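Local atomic coordinates of probable sugar kinase (PDB entry 3KZH), a protein that probably acts as a sugar kinase of the PfkB (ribokinase-like) family and is seen here with beta-D-glucopyranose bound. Residues His191-Glu194 against Pro200-Asp203; Tyr213-Gly216 against Lys221-Ile224; Gly230-Tyr233 against Ser238-Lys241; Pro272-Val277 against Trp312-Tyr317. All blocks are in the same frame, centred on the assembly; numbering follows the deposited sequence.

How the interactions relate
The four contacts move from the sugar pocket to the rim of one large mixed sheet. Interaction 1, beside the pocket and partly buried, uses a carboxylate to tie a helix to the loop leaving it. Interaction 2 is buried and wholly apolar where side chains meet, laying helix 204-217 on strand 221-225. Interaction 3, also buried, pairs the next two strands by backbone bonds and adds aromatic contacts. Interaction 4 lies at the surface, with charged side chains between helix 273-288 and edge strand 312-317. Interactions 2, 3 and 4 share the sheet: strand 221-225 adjoins 231-234, and 239-244 adjoins 312-317. Interactions 1 and 2 share packing between Ala193 and Phe214.

Interaction 1 of 4, residues His191-Glu194 against Pro200-Asp203; sequences HEAE and PITD. With BGC (beta-D-glucopyranose), chain C.
Glu194 and Pro200 bring the backbones closest, their CA atoms 5.4 Å apart, where the chain leaves helix 190-197 and turns back in the loop before helix 204-217. Across this turn the Glu194 side chain, extended beyond CG, reaches the loop backbone. Its OE1 accepts the N-H of Ile201 in an almost straight bond (Ile201 N to Glu194 OE1 2.9 Å, 176° at the hydrogen) through the anti lone pair, the one facing away from OE2. The other oxygen is taken up within the helix: His191 ND1 donates to Glu194 OE2 at 2.8 Å, a His-carboxylate bond that is bent and has the acceptor tilted from the imidazole plane. Nearer the helix backbone the contact turns apolar. Ile201 CD1 lies 3.7 Å from Ala193 CB, and Ile201 CB lies 4.0 Å from Glu194 CG; the isoleucine continues onto Leu207 and Ala210 of the next helix. The same turn of helix 190-197 sends Glu192 in another direction, into the glucose pocket, where its OE2 approaches O1 of the sugar to 3.3 Å beside Asp166 and Val168, which also bind the ligand. With one donor on each oxygen, the Glu194 carboxylate is restrained in its rotation, and the two N-H groups would probably favour its charged form. The Ile201 bond ties the loop to a helix that also carries a pocket residue.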
loop_
_atom_site.group_PDB
_atom_site.type_symbol
_atom_site.label_atom_id
_atom_site.label_comp_id
_atom_site.label_asym_id
_atom_site.label_seq_id
_atom_site.Cartn_x
_atom_site.Cartn_y
_atom_site.Cartn_z
ATOM N N HIS A 191 24.099 3.973 26.641
ATOM C CA HIS A 191 24.038 2.538 26.937
ATOM C C HIS A 191 24.696 1.631 25.893
ATOM O O HIS A 191 25.388 0.690 26.259
ATOM C CB HIS A 191 22.594 2.093 27.220
ATOM C CG HIS A 191 22.497 0.870 28.083
ATOM N ND1 HIS A 191 23.056 0.801 29.343
ATOM C CD2 HIS A 191 21.940 -0.343 27.855
ATOM C CE1 HIS A 191 22.850 -0.402 29.851
ATOM N NE2 HIS A 191 22.176 -1.116 28.968
ATOM N N GLU A 192 24.529 1.951 24.609
ATOM C CA GLU A 192 25.130 1.169 23.516
ATOM C C GLU A 192 26.655 1.309 23.525
ATOM O O GLU A 192 27.365 0.374 23.162
ATOM C CB GLU A 192 24.579 1.602 22.155
ATOM C CG GLU A 192 23.108 1.302 21.909
ATOM C CD GLU A 192 22.514 2.055 20.714
ATOM O OE1 GLU A 192 23.256 2.700 19.941
ATOM O OE2 GLU A 192 21.280 2.017 20.555
ATOM N N ALA A 193 27.141 2.468 23.980
ATOM C CA ALA A 193 28.577 2.758 24.084
ATOM C C ALA A 193 29.206 2.009 25.256
ATOM O O ALA A 193 30.385 1.670 25.208
ATOM C CB ALA A 193 28.808 4.252 24.236
ATOM N N GLU A 194 28.407 1.757 26.298
ATOM C CA GLU A 194 28.843 1.016 27.483
ATOM C C GLU A 194 29.061 -0.451 27.128
ATOM O O GLU A 194 30.045 -1.062 27.556
ATOM C CB GLU A 194 27.802 1.113 28.598
ATOM C CG GLU A 194 27.644 2.504 29.154
ATOM C CD GLU A 194 26.592 2.606 30.226
ATOM O OE1 GLU A 194 26.908 3.160 31.301
ATOM O OE2 GLU A 194 25.451 2.148 29.993
ATOM N N PRO A 200 31.052 1.091 32.514
ATOM C CA PRO A 200 30.041 2.158 32.645
ATOM C C PRO A 200 30.489 3.563 32.235
ATOM O O PRO A 200 31.679 3.898 32.303
ATOM C CB PRO A 200 29.699 2.121 34.135
ATOM C CG PRO A 200 29.879 0.697 34.480
ATOM C CD PRO A 200 31.184 0.378 33.803
ATOM N N ILE A 201 29.535 4.343 31.723
ATOM C CA ILE A 201 29.771 5.730 31.312
ATOM C C ILE A 201 28.843 6.629 32.132
ATOM O O ILE A 201 27.674 6.835 31.785
ATOM C CB ILE A 201 29.593 5.942 29.777
ATOM C CG1 ILE A 201 30.651 5.149 29.002
ATOM C CG2 ILE A 201 29.772 7.406 29.422
ATOM C CD1 ILE A 201 30.367 4.995 27.534
ATOM N N THR A 202 29.390 7.168 33.217
ATOM C CA THR A 202 28.630 8.015 34.139
ATOM C C THR A 202 28.883 9.522 34.070
ATOM O O THR A 202 28.043 10.314 34.515
ATOM C CB THR A 202 28.820 7.542 35.614
ATOM O OG1 THR A 202 30.211 7.530 35.962
ATOM C CG2 THR A 202 28.231 6.153 35.818
ATOM N N ASP A 203 30.031 9.908 33.516
ATOM C CA ASP A 203 30.416 11.316 33.411
ATOM C C ASP A 203 31.262 11.626 32.172
ATOM O O ASP A 203 31.447 10.763 31.308
ATOM C CB ASP A 203 31.134 11.777 34.708
ATOM C CG ASP A 203 32.281 10.849 35.141
ATOM O OD1 ASP A 203 32.956 10.251 34.278
ATOM O OD2 ASP A 203 32.513 10.733 36.362
HETATM C C2 BGC C . 19.357 4.351 18.992
HETATM C C3 BGC C . 18.712 5.760 19.166
HETATM C C4 BGC C . 19.960 6.733 19.275
HETATM C C5 BGC C . 20.908 6.658 18.004
HETATM C C6 BGC C . 22.104 7.520 18.051
HETATM C C1 BGC C . 20.189 4.359 17.712
HETATM O O1 BGC C . 20.683 3.230 17.552
HETATM O O2 BGC C . 18.428 3.496 18.868
HETATM O O3 BGC C . 18.096 5.675 20.288
HETATM O O4 BGC C . 19.503 7.955 19.455
HETATM O O5 BGC C . 21.329 5.329 17.808
#

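Interaction 2 of 4, residues Tyr213-Gly216 against Lys221-Ile224; sequences YFLG and KVFI
Apolar contacts between Phe214 and Leu215 on the helix and Val222 on the strand make up this interaction, and Val222 serves both partners by splitting its two methyls. CG2 does most of the work: it sits 3.7 Å from Phe214 CB and 4.2 Å from Leu215 CD2, at the foot of one side chain and the tip of the other. With CG1 anti to the backbone N (chi1 -178°), the second methyl turns toward the phenyl group, where Val222 CG1 comes to 4.0 Å from Phe214 CD2, obliquely to the ring. The Phe214 and Val222 side chains cross at about a right angle. Backbone hydrogen bonding is left to the sheet, Lys221 pairing with His184 and Ile186, Val222 with Asn234 and Ile224 with Phe232. Strand alternation sorts the rest: Val222 and Ile224 point to helix 204-217, while Phe223 faces the other way and packs on helix 255-268. The connection from strand 185-186 to its parallel neighbour 221-225 runs through helices 190-197 and 204-217, and this contact seats the second helix where that beta-alpha-beta crossover closes; Phe214 touches both strands, meeting Ile186 on the first. The chemistry is that of a hydrophobic seam: nothing directional links the two segments, so the seating of helix on sheet rests on the shape of the valine fork against a phenylalanine and a leucine.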
loop_
_atom_site.group_PDB
_atom_site.type_symbol
_atom_site.label_atom_id
_atom_site.label_comp_id
_atom_site.label_asym_id
_atom_site.label_seq_id
_atom_site.Cartn_x
_atom_site.Cartn_y
_atom_site.Cartn_z
ATOM N N TYR A 213 39.215 4.893 23.607
ATOM C CA TYR A 213 39.363 3.450 23.440
ATOM C C TYR A 213 38.910 3.050 22.024
ATOM O O TYR A 213 39.566 2.231 21.371
ATOM C CB TYR A 213 38.553 2.722 24.533
ATOM C CG TYR A 213 38.304 1.247 24.292
ATOM C CD1 TYR A 213 39.352 0.305 24.388
ATOM C CD2 TYR A 213 37.022 0.790 23.912
ATOM C CE1 TYR A 213 39.125 -1.070 24.102
ATOM C CE2 TYR A 213 36.787 -0.577 23.623
ATOM C CZ TYR A 213 37.839 -1.495 23.720
ATOM O OH TYR A 213 37.611 -2.816 23.425
ATOM N N PHE A 214 37.801 3.637 21.561
ATOM C CA PHE A 214 37.268 3.367 20.223
ATOM C C PHE A 214 38.240 3.835 19.148
ATOM O O PHE A 214 38.449 3.133 18.161
ATOM C CB PHE A 214 35.901 4.029 20.017
ATOM C CG PHE A 214 34.792 3.462 20.874
ATOM C CD1 PHE A 214 34.635 2.073 21.041
ATOM C CD2 PHE A 214 33.878 4.333 21.504
ATOM C CE1 PHE A 214 33.574 1.551 21.829
ATOM C CE2 PHE A 214 32.812 3.832 22.298
ATOM C CZ PHE A 214 32.661 2.433 22.459
ATOM N N LEU A 215 38.892 4.976 19.393
ATOM C CA LEU A 215 39.892 5.537 18.476
ATOM C C LEU A 215 41.143 4.655 18.442
ATOM O O LEU A 215 41.860 4.626 17.435
ATOM C CB LEU A 215 40.290 6.958 18.894
ATOM C CG LEU A 215 39.243 8.074 18.956
ATOM C CD1 LEU A 215 39.830 9.249 19.702
ATOM C CD2 LEU A 215 38.747 8.475 17.584
ATOM N N GLY A 216 41.365 3.927 19.545
ATOM C CA GLY A 216 42.496 3.020 19.691
ATOM C C GLY A 216 42.315 1.763 18.865
ATOM O O GLY A 216 43.281 1.241 18.297
ATOM N N LYS A 221 36.087 8.335 13.821
ATOM C CA LYS A 221 35.201 9.347 14.409
ATOM C C LYS A 221 34.140 8.758 15.342
ATOM O O LYS A 221 33.415 7.840 14.956
ATOM C CB LYS A 221 34.517 10.176 13.300
ATOM C CG LYS A 221 35.453 10.809 12.274
ATOM C CD LYS A 221 35.155 12.259 12.021
ATOM C CE LYS A 221 36.248 12.894 11.158
ATOM N NZ LYS A 221 36.281 12.345 9.779
ATOM N N VAL A 222 34.052 9.295 16.564
ATOM C CA VAL A 222 33.083 8.828 17.566
ATOM C C VAL A 222 32.025 9.870 17.944
ATOM O O VAL A 222 32.352 10.997 18.260
ATOM C CB VAL A 222 33.796 8.332 18.871
ATOM C CG1 VAL A 222 32.773 7.793 19.902
ATOM C CG2 VAL A 222 34.802 7.255 18.550
ATOM N N PHE A 223 30.760 9.460 17.903
ATOM C CA PHE A 223 29.629 10.312 18.275
ATOM C C PHE A 223 28.754 9.533 19.266
ATOM O O PHE A 223 28.241 8.467 18.932
ATOM C CB PHE A 223 28.790 10.709 17.048
ATOM C CG PHE A 223 29.535 11.520 16.030
ATOM C CD1 PHE A 223 29.700 12.906 16.197
ATOM C CD2 PHE A 223 30.138 10.888 14.928
ATOM C CE1 PHE A 223 30.477 13.655 15.281
ATOM C CE2 PHE A 223 30.916 11.627 14.003
ATOM C CZ PHE A 223 31.084 13.022 14.189
ATOM N N ILE A 224 28.643 10.029 20.499
ATOM C CA ILE A 224 27.830 9.369 21.527
ATOM C C ILE A 224 26.628 10.247 21.905
ATOM O O ILE A 224 26.796 11.339 22.456
ATOM C CB ILE A 224 28.681 8.964 22.814
ATOM C CG1 ILE A 224 29.837 8.032 22.428
ATOM C CG2 ILE A 224 27.817 8.176 23.813
ATOM C CD1 ILE A 224 30.948 7.909 23.459
#

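Interaction 3 of 4, residues Gly230-Tyr233 against Ser238-Lys241; sequences GIFY and SCGK
Tyr233 folds over Gly240 because its chi1 of 62° sets CG in the crowded position between the backbone N and the carbonyl carbon. The phenol ring thus lies across the neighbouring strand: Gly240 N stands 3.4 Å above the plane of the Tyr233 ring, toward its rim, and a CH-pi contact places Gly240 CA over the face, 3.9 Å from the centroid of the Tyr233 ring. Glycine has no side chain to stand between ring and strand. Phe232, the preceding residue, faces the other side of the sheet by strand alternation; there CG anti to the backbone N (chi1 177°) lays the ring beside Cys239 and Lys241. Phe232 CZ meets Cys239 SG at 3.5 Å, an oblique sulfur-aromatic contact, and the Phe232 ring also leans beside Lys241 CB. The two strands, 231-234 and 239-244, form an antiparallel beta hairpin in the large mixed sheet of this ribokinase-like fold, flanked by strand 221-225 and strand 312-317. Tyr233 and Gly240 form a hydrogen-bonded pair. Tyr233 N donates to Gly240 O at 2.9 Å and 173°, and Gly240 N returns a bond to Tyr233 O at 3.1 Å, both donors tilted somewhat from the carbonyl planes. Phe232 and Lys241 form the adjoining non-hydrogen-bonded pair, where Lys241 CA-H approaches Ile231 O with a CA to O distance of 3.3 Å. On the Tyr233 face helix 273-288 packs through Val277, while Leu207, Ile208 and Ser211 of helix 204-217 cover Phe232.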
loop_
_atom_site.group_PDB
_atom_site.type_symbol
_atom_site.label_atom_id
_atom_site.label_comp_id
_atom_site.label_asym_id
_atom_site.label_seq_id
_atom_site.Cartn_x
_atom_site.Cartn_y
_atom_site.Cartn_z
ATOM N N GLY A 230 22.656 16.144 24.939
ATOM C CA GLY A 230 23.268 16.373 23.648
ATOM C C GLY A 230 24.126 15.282 23.056
ATOM O O GLY A 230 23.849 14.096 23.193
ATOM N N ILE A 231 25.153 15.713 22.336
ATOM C CA ILE A 231 26.056 14.806 21.655
ATOM C C ILE A 231 27.479 15.035 22.096
ATOM O O ILE A 231 27.952 16.168 22.130
ATOM C CB ILE A 231 25.999 15.024 20.103
ATOM C CG1 ILE A 231 24.566 14.864 19.572
ATOM C CG2 ILE A 231 27.012 14.141 19.359
ATOM C CD1 ILE A 231 23.960 13.497 19.646
ATOM N N PHE A 232 28.157 13.932 22.385
ATOM C CA PHE A 232 29.561 13.939 22.744
ATOM C C PHE A 232 30.291 13.472 21.477
ATOM O O PHE A 232 29.908 12.469 20.883
ATOM C CB PHE A 232 29.827 12.972 23.910
ATOM C CG PHE A 232 31.275 12.868 24.284
ATOM C CD1 PHE A 232 31.862 13.823 25.136
ATOM C CD2 PHE A 232 32.092 11.857 23.718
ATOM C CE1 PHE A 232 33.242 13.783 25.417
ATOM C CE2 PHE A 232 33.470 11.806 23.984
ATOM C CZ PHE A 232 34.053 12.768 24.834
ATOM N N TYR A 233 31.371 14.154 21.114
ATOM C CA TYR A 233 32.150 13.784 19.930
ATOM C C TYR A 233 33.645 13.673 20.201
ATOM O O TYR A 233 34.165 14.343 21.102
ATOM C CB TYR A 233 31.913 14.781 18.783
ATOM C CG TYR A 233 32.339 16.222 19.047
ATOM C CD1 TYR A 233 33.652 16.667 18.756
ATOM C CD2 TYR A 233 31.431 17.155 19.559
ATOM C CE1 TYR A 233 34.047 18.006 18.980
ATOM C CE2 TYR A 233 31.815 18.507 19.778
ATOM C CZ TYR A 233 33.128 18.914 19.494
ATOM O OH TYR A 233 33.544 20.196 19.799
ATOM N N SER A 238 39.831 16.861 17.722
ATOM C CA SER A 238 38.817 17.643 18.410
ATOM C C SER A 238 37.911 16.758 19.246
ATOM O O SER A 238 37.557 15.653 18.836
ATOM C CB SER A 238 37.991 18.450 17.409
ATOM O OG SER A 238 38.733 19.523 16.875
ATOM N N CYS A 239 37.589 17.242 20.443
ATOM C CA CYS A 239 36.729 16.533 21.385
ATOM C C CYS A 239 35.871 17.548 22.108
ATOM O O CYS A 239 36.336 18.635 22.443
ATOM C CB CYS A 239 37.558 15.719 22.391
ATOM S SG CYS A 239 36.593 14.869 23.688
ATOM N N GLY A 240 34.604 17.205 22.306
ATOM C CA GLY A 240 33.703 18.107 22.984
ATOM C C GLY A 240 32.323 17.536 23.160
ATOM O O GLY A 240 32.091 16.361 22.883
ATOM N N LYS A 241 31.412 18.394 23.608
ATOM C CA LYS A 241 30.021 18.045 23.849
ATOM C C LYS A 241 29.179 19.265 23.528
ATOM O O LYS A 241 29.462 20.365 24.003
ATOM C CB LYS A 241 29.810 17.633 25.312
ATOM C CG LYS A 241 28.390 17.179 25.659
ATOM C CD LYS A 241 28.009 17.513 27.097
ATOM C CE LYS A 241 28.665 16.570 28.095
ATOM N NZ LYS A 241 28.245 16.893 29.490
#

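Interaction 4 of 4, residues Pro272-Val277 against Trp312-Tyr317; sequences PIEDIV and WEEEKY
Beside the meeting of Glu274 with Lys316, the shortest polar bond runs within the strand, from Tyr317 OH to Glu315 OE1 at 2.6 Å. The hydroxyl comes from above the carboxylate plane, and both side chains lie on the face of the strand turned from helix 273-288, where Tyr317 packs on Phe232, Cys239 and Lys241. The contact with the helix is made on the other face. Glu274 points toward the strand and its chain runs out extended, so that Glu274 OE2 reaches Lys316 CD at 3.6 Å, the two side chains crossing at about a right angle. The touch is with the aliphatic part of the lysine: bends at chi3 (-57°) and chi4 (-62°) carry the ammonium aside, and Lys316 NZ stays 5.2 Å from Glu274 OE2, near enough for some electrostatic attraction but not a salt bridge. Strand 312-317 is the outermost in the chain's large mixed sheet, bonded through its backbone to strand 239-244, and the helix packs on the same sheet, with Glu274 and Val277 touching Tyr233. At the rim of that helix-on-sheet layer the backbones stand well apart, Glu274 CA and Glu314 CA being 9.1 Å from each other, so only long side chains bridge the distance. Two of them are alike in charge: Glu274 OE2 and Glu314 OE1 are 4.2 Å apart, a proximity probably eased by Lys278, which makes a long, weak ion pair with Glu314 and a cation-pi contact with Trp312.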
loop_
_atom_site.group_PDB
_atom_site.type_symbol
_atom_site.label_atom_id
_atom_site.label_comp_id
_atom_site.label_asym_id
_atom_site.label_seq_id
_atom_site.Cartn_x
_atom_site.Cartn_y
_atom_site.Cartn_z
ATOM N N PRO A 272 33.735 21.188 9.278
ATOM C CA PRO A 272 34.460 20.885 10.524
ATOM C C PRO A 272 33.514 20.156 11.493
ATOM O O PRO A 272 32.293 20.348 11.420
ATOM C CB PRO A 272 34.876 22.271 11.039
ATOM C CG PRO A 272 33.965 23.216 10.348
ATOM C CD PRO A 272 33.826 22.634 8.987
ATOM N N ILE A 273 34.073 19.318 12.369
ATOM C CA ILE A 273 33.289 18.499 13.302
ATOM C C ILE A 273 32.230 19.194 14.177
ATOM O O ILE A 273 31.137 18.659 14.339
ATOM C CB ILE A 273 34.201 17.511 14.119
ATOM C CG1 ILE A 273 33.358 16.394 14.746
ATOM C CG2 ILE A 273 35.000 18.250 15.175
ATOM C CD1 ILE A 273 34.093 15.113 15.020
ATOM N N GLU A 274 32.512 20.412 14.637
ATOM C CA GLU A 274 31.571 21.173 15.467
ATOM C C GLU A 274 30.303 21.528 14.684
ATOM O O GLU A 274 29.191 21.451 15.222
ATOM C CB GLU A 274 32.235 22.444 16.017
ATOM C CG GLU A 274 33.418 22.175 16.951
ATOM C CD GLU A 274 34.234 23.421 17.257
ATOM O OE1 GLU A 274 35.072 23.812 16.415
ATOM O OE2 GLU A 274 34.045 24.005 18.344
ATOM N N ASP A 275 30.477 21.820 13.390
ATOM C CA ASP A 275 29.366 22.162 12.509
ATOM C C ASP A 275 28.570 20.936 12.036
ATOM O O ASP A 275 27.372 21.051 11.780
ATOM C CB ASP A 275 29.845 23.028 11.327
ATOM C CG ASP A 275 30.315 24.419 11.760
ATOM O OD1 ASP A 275 29.586 25.109 12.506
ATOM O OD2 ASP A 275 31.426 24.823 11.352
ATOM N N ILE A 276 29.232 19.777 11.927
ATOM C CA ILE A 276 28.585 18.505 11.528
ATOM C C ILE A 276 27.647 18.080 12.665
ATOM O O ILE A 276 26.495 17.704 12.424
ATOM C CB ILE A 276 29.625 17.354 11.295
ATOM C CG1 ILE A 276 30.556 17.686 10.131
ATOM C CG2 ILE A 276 28.919 16.016 11.035
ATOM C CD1 ILE A 276 31.672 16.664 9.906
ATOM N N VAL A 277 28.153 18.206 13.893
ATOM C CA VAL A 277 27.437 17.880 15.128
ATOM C C VAL A 277 26.188 18.756 15.281
ATOM O O VAL A 277 25.121 18.242 15.596
ATOM C CB VAL A 277 28.410 18.008 16.357
ATOM C CG1 VAL A 277 27.724 17.772 17.652
ATOM C CG2 VAL A 277 29.489 16.984 16.253
ATOM N N TRP A 312 23.085 27.304 21.453
ATOM C CA TRP A 312 23.851 26.125 21.851
ATOM C C TRP A 312 24.678 26.239 23.130
ATOM O O TRP A 312 25.141 27.316 23.498
ATOM C CB TRP A 312 24.809 25.695 20.716
ATOM C CG TRP A 312 24.199 25.549 19.327
ATOM C CD1 TRP A 312 24.143 26.507 18.356
ATOM C CD2 TRP A 312 23.570 24.382 18.774
ATOM N NE1 TRP A 312 23.513 26.019 17.235
ATOM C CE2 TRP A 312 23.152 24.717 17.457
ATOM C CE3 TRP A 312 23.316 23.082 19.255
ATOM C CZ2 TRP A 312 22.482 23.797 16.615
ATOM C CZ3 TRP A 312 22.644 22.158 18.413
ATOM C CH2 TRP A 312 22.239 22.529 17.111
ATOM N N GLU A 313 24.837 25.101 23.805
ATOM C CA GLU A 313 25.677 24.982 24.994
ATOM C C GLU A 313 26.818 24.141 24.441
ATOM O O GLU A 313 26.598 23.009 24.003
ATOM C CB GLU A 313 24.965 24.245 26.128
ATOM C CG GLU A 313 24.065 25.128 26.980
ATOM C CD GLU A 313 23.348 24.363 28.077
ATOM O OE1 GLU A 313 23.954 23.452 28.684
ATOM O OE2 GLU A 313 22.168 24.679 28.334
ATOM N N GLU A 314 27.999 24.754 24.340
ATOM C CA GLU A 314 29.193 24.104 23.793
ATOM C C GLU A 314 30.304 23.977 24.819
ATOM O O GLU A 314 30.511 24.871 25.630
ATOM C CB GLU A 314 29.716 24.877 22.569
ATOM C CG GLU A 314 28.727 25.025 21.425
ATOM C CD GLU A 314 29.284 25.812 20.262
ATOM O OE1 GLU A 314 30.273 25.362 19.654
ATOM O OE2 GLU A 314 28.716 26.871 19.929
ATOM N N GLU A 315 31.003 22.845 24.778
ATOM C CA GLU A 315 32.113 22.521 25.681
ATOM C C GLU A 315 33.203 21.860 24.840
ATOM O O GLU A 315 32.893 21.031 23.985
ATOM C CB GLU A 315 31.649 21.535 26.773
ATOM C CG GLU A 315 30.669 22.107 27.812
ATOM C CD GLU A 315 30.012 21.053 28.708
ATOM O OE1 GLU A 315 30.696 20.132 29.202
ATOM O OE2 GLU A 315 28.794 21.173 28.951
ATOM N N LYS A 316 34.463 22.259 25.043
ATOM C CA LYS A 316 35.600 21.689 24.304
ATOM C C LYS A 316 36.656 21.155 25.269
ATOM O O LYS A 316 37.094 21.874 26.154
ATOM C CB LYS A 316 36.282 22.730 23.389
ATOM C CG LYS A 316 35.449 23.345 22.252
ATOM C CD LYS A 316 36.331 23.959 21.141
ATOM C CE LYS A 316 37.320 25.033 21.639
ATOM N NZ LYS A 316 36.683 26.251 22.240
ATOM N N TYR A 317 37.073 19.903 25.084
ATOM C CA TYR A 317 38.100 19.299 25.934
ATOM C C TYR A 317 39.361 19.044 25.108
ATOM O O TYR A 317 39.278 18.686 23.931
ATOM C CB TYR A 317 37.610 17.980 26.573
ATOM C CG TYR A 317 36.163 17.992 27.026
ATOM C CD1 TYR A 317 35.178 17.330 26.277
ATOM C CD2 TYR A 317 35.757 18.719 28.167
ATOM C CE1 TYR A 317 33.810 17.394 26.640
ATOM C CE2 TYR A 317 34.385 18.790 28.546
ATOM C CZ TYR A 317 33.422 18.124 27.772
ATOM O OH TYR A 317 32.086 18.167 28.107
#